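Local coordinates for Lmo1499 protein (Listeria monocytogenes, PDB 4IIW), which probably acts as a membrane-bound lytic transglycosylase that cuts nascent peptidoglycan strands endolytically and so ends their elongation, at residues K216-V219 and H220-L223; F68-Y71 and V72-N76. All blocks are in the same frame, centred on the assembly; numbering follows the deposited sequence.

Interaction 1: residues K216-V219 and H220-L223; sequences KMSV and HKFL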
loop_
_atom_site.group_PDB
_atom_site.type_symbol
_atom_site.label_atom_id
_atom_site.label_comp_id
_atom_site.label_asym_id
_atom_site.label_seq_id
_atom_site.Cartn_x
_atom_site.Cartn_y
_atom_site.Cartn_z
ATOM N N LYS B 216 39.486 -63.820 4.168
ATOM C CA LYS B 216 38.549 -64.335 3.161
ATOM C C LYS B 216 37.193 -63.683 3.331
ATOM O O LYS B 216 36.170 -64.343 3.465
ATOM C CB LYS B 216 38.467 -65.853 3.184
ATOM C CG LYS B 216 39.672 -66.505 2.523
ATOM C CD LYS B 216 39.650 -68.036 2.626
ATOM C CE LYS B 216 40.002 -68.513 4.026
ATOM N NZ LYS B 216 41.411 -68.171 4.400
HETATM N N MSE B 217 37.217 -62.360 3.341
HETATM C CA MSE B 217 36.023 -61.557 3.467
HETATM C C MSE B 217 35.819 -60.902 2.111
HETATM O O MSE B 217 36.742 -60.282 1.574
HETATM C CB MSE B 217 36.220 -60.493 4.541
HETATM C CG MSE B 217 34.956 -59.821 4.968
HETATM SE SE MSE B 217 35.281 -58.578 6.409
HETATM C CE MSE B 217 33.428 -58.474 7.064
ATOM N N SER B 218 34.627 -61.058 1.545
ATOM C CA SER B 218 34.324 -60.476 0.244
ATOM C C SER B 218 34.250 -58.973 0.408
ATOM O O SER B 218 34.031 -58.481 1.515
ATOM C CB SER B 218 32.985 -60.986 -0.264
ATOM O OG SER B 218 31.934 -60.534 0.580
ATOM N N VAL B 219 34.450 -58.234 -0.676
ATOM C CA VAL B 219 34.320 -56.786 -0.605
ATOM C C VAL B 219 32.890 -56.462 -0.163
ATOM O O VAL B 219 32.657 -55.538 0.625
ATOM C CB VAL B 219 34.627 -56.092 -1.952
ATOM C CG1 VAL B 219 34.281 -54.615 -1.872
ATOM C CG2 VAL B 219 36.120 -56.284 -2.362
ATOM N N HIS B 220 31.933 -57.261 -0.622
ATOM C CA HIS B 220 30.535 -57.002 -0.307
ATOM C C HIS B 220 30.206 -57.153 1.178
ATOM O O HIS B 220 29.518 -56.298 1.744
ATOM C CB HIS B 220 29.630 -57.877 -1.166
ATOM C CG HIS B 220 28.191 -57.469 -1.131
ATOM N ND1 HIS B 220 27.741 -56.285 -1.683
ATOM C CD2 HIS B 220 27.094 -58.102 -0.649
ATOM C CE1 HIS B 220 26.433 -56.200 -1.527
ATOM N NE2 HIS B 220 26.014 -57.297 -0.917
ATOM N N LYS B 221 30.667 -58.225 1.821
ATOM C CA LYS B 221 30.412 -58.361 3.276
ATOM C C LYS B 221 31.194 -57.293 4.035
ATOM O O LYS B 221 30.723 -56.750 5.017
ATOM C CB LYS B 221 30.692 -59.784 3.803
ATOM C CG LYS B 221 29.642 -60.786 3.304
ATOM C CD LYS B 221 29.779 -62.165 3.897
ATOM C CE LYS B 221 28.607 -63.044 3.448
ATOM N NZ LYS B 221 28.735 -64.479 3.876
ATOM N N PHE B 222 32.375 -56.973 3.540
ATOM C CA PHE B 222 33.198 -55.917 4.117
ATOM C C PHE B 222 32.460 -54.593 4.172
ATOM O O PHE B 222 32.390 -53.962 5.212
ATOM C CB PHE B 222 34.472 -55.759 3.284
ATOM C CG PHE B 222 35.299 -54.554 3.635
ATOM C CD1 PHE B 222 35.725 -54.339 4.934
ATOM C CD2 PHE B 222 35.734 -53.686 2.637
ATOM C CE1 PHE B 222 36.523 -53.251 5.251
ATOM C CE2 PHE B 222 36.536 -52.605 2.938
ATOM C CZ PHE B 222 36.932 -52.382 4.255
ATOM N N LEU B 223 31.905 -54.180 3.045
ATOM C CA LEU B 223 31.187 -52.915 2.997
ATOM C C LEU B 223 29.876 -52.980 3.755
ATOM O O LEU B 223 29.387 -51.953 4.226
ATOM C CB LEU B 223 30.967 -52.458 1.549
ATOM C CG LEU B 223 32.277 -52.180 0.801
ATOM C CD1 LEU B 223 32.002 -51.878 -0.660
ATOM C CD2 LEU B 223 33.009 -51.037 1.469
#
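Ser218 and Lys221 meet through a side chain-to-backbone hydrogen bond: Lys221 N donates to Ser218 OG over 2.9 Å, with an N-H...O angle of 168° that makes it nearly straight. The hydroxyl is placed for this by a chi1 of 65°, which sets OG between the backbone N and the carbonyl carbon of Ser218. CB and CG of Lys221 pass beside the same oxygen, while the extended remainder of that lysine leads off the contact.

Two backbone bonds set the first turn of helix 219-232. Phe222 N donates to Ser218 O at 3.0 Å, and Leu223 N donates to Val219 O at 2.9 Å, both in the i to i+4 spacing of an alpha helix. Val219 O also lies at the edge of the Phe222 ring, near its plane.

The apolar contacts fall into two groups. Selenomethionine Met217, extended from CG onward, brings SE to 4.3 Å from Phe222 CB; its CE also comes close to the backbone, 3.8 Å from Lys221 O. Val219 and Leu223 run side by side in the same direction, CG1 of the former 3.8 Å from CD1 of the latter. Met217 and Phe222 both also touch Leu212 and Leu309, joining the start of helix 219-232 and the residue before its cap to helices 209-215 and 302-309. Both ring nitrogens of His220 are hydrogen-bonded, ND1 to Tyr175 OH and NE2 to Pro294 O.

Lys216, with positive phi, closes helix 209-215 as the C-prime residue of a Schellman motif; two residues later Ser218 opens the next helix as its N-cap.

Interaction 2: residues F68-Y71 and V72-N76; sequences FSFY and VKYNN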
loop_
_atom_site.group_PDB
_atom_site.type_symbol
_atom_site.label_atom_id
_atom_site.label_comp_id
_atom_site.label_asym_id
_atom_site.label_seq_id
_atom_site.Cartn_x
_atom_site.Cartn_y
_atom_site.Cartn_z
ATOM N N PHE B 68 7.018 -7.144 2.892
ATOM C CA PHE B 68 7.402 -8.116 1.890
ATOM C C PHE B 68 6.215 -9.041 1.542
ATOM O O PHE B 68 6.016 -9.379 0.391
ATOM C CB PHE B 68 8.592 -8.915 2.380
ATOM C CG PHE B 68 9.160 -9.835 1.358
ATOM C CD1 PHE B 68 8.736 -11.150 1.276
ATOM C CD2 PHE B 68 10.131 -9.394 0.486
ATOM C CE1 PHE B 68 9.251 -12.006 0.316
ATOM C CE2 PHE B 68 10.654 -10.250 -0.469
ATOM C CZ PHE B 68 10.213 -11.564 -0.546
ATOM N N SER B 69 5.443 -9.464 2.535
ATOM C CA SER B 69 4.287 -10.303 2.272
ATOM C C SER B 69 3.302 -9.570 1.384
ATOM O O SER B 69 2.682 -10.174 0.494
ATOM C CB SER B 69 3.580 -10.708 3.559
ATOM O OG SER B 69 4.387 -11.609 4.282
ATOM N N PHE B 70 3.157 -8.272 1.625
ATOM C CA PHE B 70 2.251 -7.466 0.835
ATOM C C PHE B 70 2.741 -7.389 -0.605
ATOM O O PHE B 70 1.957 -7.451 -1.526
ATOM C CB PHE B 70 2.122 -6.053 1.432
ATOM C CG PHE B 70 1.201 -5.158 0.654
ATOM C CD1 PHE B 70 -0.168 -5.199 0.859
ATOM C CD2 PHE B 70 1.700 -4.281 -0.293
ATOM C CE1 PHE B 70 -1.003 -4.393 0.133
ATOM C CE2 PHE B 70 0.859 -3.468 -1.016
ATOM C CZ PHE B 70 -0.484 -3.522 -0.804
ATOM N N TYR B 71 4.047 -7.263 -0.800
ATOM C CA TYR B 71 4.581 -7.176 -2.160
ATOM C C TYR B 71 4.222 -8.427 -2.948
ATOM O O TYR B 71 3.732 -8.358 -4.101
ATOM C CB TYR B 71 6.097 -7.005 -2.131
ATOM C CG TYR B 71 6.705 -6.893 -3.492
ATOM C CD1 TYR B 71 6.895 -8.014 -4.280
ATOM C CD2 TYR B 71 7.119 -5.667 -3.989
ATOM C CE1 TYR B 71 7.456 -7.917 -5.533
ATOM C CE2 TYR B 71 7.683 -5.554 -5.239
ATOM C CZ TYR B 71 7.851 -6.679 -6.014
ATOM O OH TYR B 71 8.411 -6.577 -7.281
ATOM N N VAL B 72 4.476 -9.567 -2.308
ATOM C CA VAL B 72 4.256 -10.883 -2.926
ATOM C C VAL B 72 2.800 -11.073 -3.326
ATOM O O VAL B 72 2.497 -11.538 -4.415
ATOM C CB VAL B 72 4.662 -12.005 -1.955
ATOM C CG1 VAL B 72 4.274 -13.352 -2.494
ATOM C CG2 VAL B 72 6.149 -11.946 -1.652
ATOM N N LYS B 73 1.898 -10.686 -2.444
ATOM C CA LYS B 73 0.475 -10.854 -2.691
ATOM C C LYS B 73 -0.037 -9.862 -3.742
ATOM O O LYS B 73 -0.803 -10.256 -4.633
ATOM C CB LYS B 73 -0.302 -10.747 -1.366
ATOM C CG LYS B 73 0.023 -11.875 -0.373
ATOM C CD LYS B 73 -0.569 -11.632 1.009
ATOM C CE LYS B 73 -0.179 -12.745 2.012
ATOM N NZ LYS B 73 -0.930 -12.660 3.319
ATOM N N TYR B 74 0.418 -8.603 -3.656
ATOM C CA TYR B 74 0.020 -7.533 -4.584
ATOM C C TYR B 74 0.362 -7.838 -6.032
ATOM O O TYR B 74 -0.430 -7.577 -6.945
ATOM C CB TYR B 74 0.724 -6.242 -4.179
ATOM C CG TYR B 74 0.347 -4.992 -4.949
ATOM C CD1 TYR B 74 -0.786 -4.284 -4.618
ATOM C CD2 TYR B 74 1.171 -4.486 -5.958
ATOM C CE1 TYR B 74 -1.136 -3.116 -5.284
ATOM C CE2 TYR B 74 0.831 -3.308 -6.647
ATOM C CZ TYR B 74 -0.334 -2.630 -6.286
ATOM O OH TYR B 74 -0.730 -1.492 -6.933
ATOM N N ASN B 75 1.567 -8.361 -6.228
ATOM C CA ASN B 75 2.061 -8.730 -7.545
ATOM C C ASN B 75 1.671 -10.158 -7.921
ATOM O O ASN B 75 1.802 -10.562 -9.090
ATOM C CB ASN B 75 3.568 -8.569 -7.569
ATOM C CG ASN B 75 3.986 -7.123 -7.451
ATOM O OD1 ASN B 75 3.762 -6.350 -8.370
ATOM N ND2 ASN B 75 4.604 -6.748 -6.320
ATOM N N ASN B 76 1.171 -10.900 -6.927
ATOM C CA ASN B 76 0.731 -12.292 -7.087
ATOM C C ASN B 76 1.863 -13.261 -7.420
ATOM O O ASN B 76 1.661 -14.231 -8.120
ATOM C CB ASN B 76 -0.389 -12.429 -8.116
ATOM C CG ASN B 76 -1.236 -13.669 -7.879
ATOM O OD1 ASN B 76 -1.446 -14.060 -6.729
ATOM N ND2 ASN B 76 -1.759 -14.270 -8.958
#
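Tyr71 O accepts two hydrogen bonds from Asn75, one from its backbone and one from its side chain, in the last turn of helix 65-75. A Schellman motif ends this helix: Asn76, at C-prime, has positive phi, Asp77 N bonds to Val72 O, and Asn76 N bonds weakly to Lys73 O. Asn75 N reaches Tyr71 O at 3.0 Å and Asn75 ND2 reaches it at 2.9 Å, from opposite faces of the carbonyl plane. The hydrogen bond from the side-chain amide is the more bent of the two, with an N-H...O angle of 139°. Asn75 CG lies anti to its own carbonyl carbon and beside its backbone N, which directs the amide back toward Tyr71.

The other backbone bonds keep the i to i+4 pattern: Val72 N to Phe68 O, Lys73 N to Ser69 O and Tyr74 N to Phe70 O. The aliphatic part of Lys73 runs past Ser69 O, its CG 3.3 Å from that oxygen.

Phe70 and Tyr74 point the same way along one side of the helix. Their planes are inclined at 27°, but the centroids are 5.6 Å apart and the rings are slid so far that they hardly overlap; Phe70 CZ comes nearest, 3.9 Å from Tyr74 CD1. Over one face of the Phe70 ring, toward its rim, sits Tyr74 CB. On the flank that packs against helix 49-58, Phe68 CE1 lies 3.7 Å from Val72 CG2. Other copies of the protein complete the aromatic cluster: Tyr74 meets Tyr71 of the second subunit, and Tyr71 meets Tyr74 of the third.

The nitrogen that bonds to Tyr71 O also stands over the centre of the Tyr71 ring, with Asn75 ND2 3.1 Å above its plane and the amide turned 48° from the ring.

Overall arrangement
Both contacts are local and partly buried, yet they lie at opposite ends of different helices: interaction 1 starts helix 219-232, interaction 2 finishes helix 65-75. A serine hydroxyl accepts from a backbone N-H in the first, whereas an asparagine amide donates to a backbone carbonyl in the second. Their surroundings differ too. Interaction 1 is packed by helices and loops of its own chain and touched by no other subunit of the assembly; interaction 2, beyond its contacts with helices 49-58 and 93-102, borders three other copies, so its aromatic side belongs to a subunit interface. The centres of interactions 1 and 2 are about 58 Å apart. They lie on opposite sides of the chain's centre and do not touch.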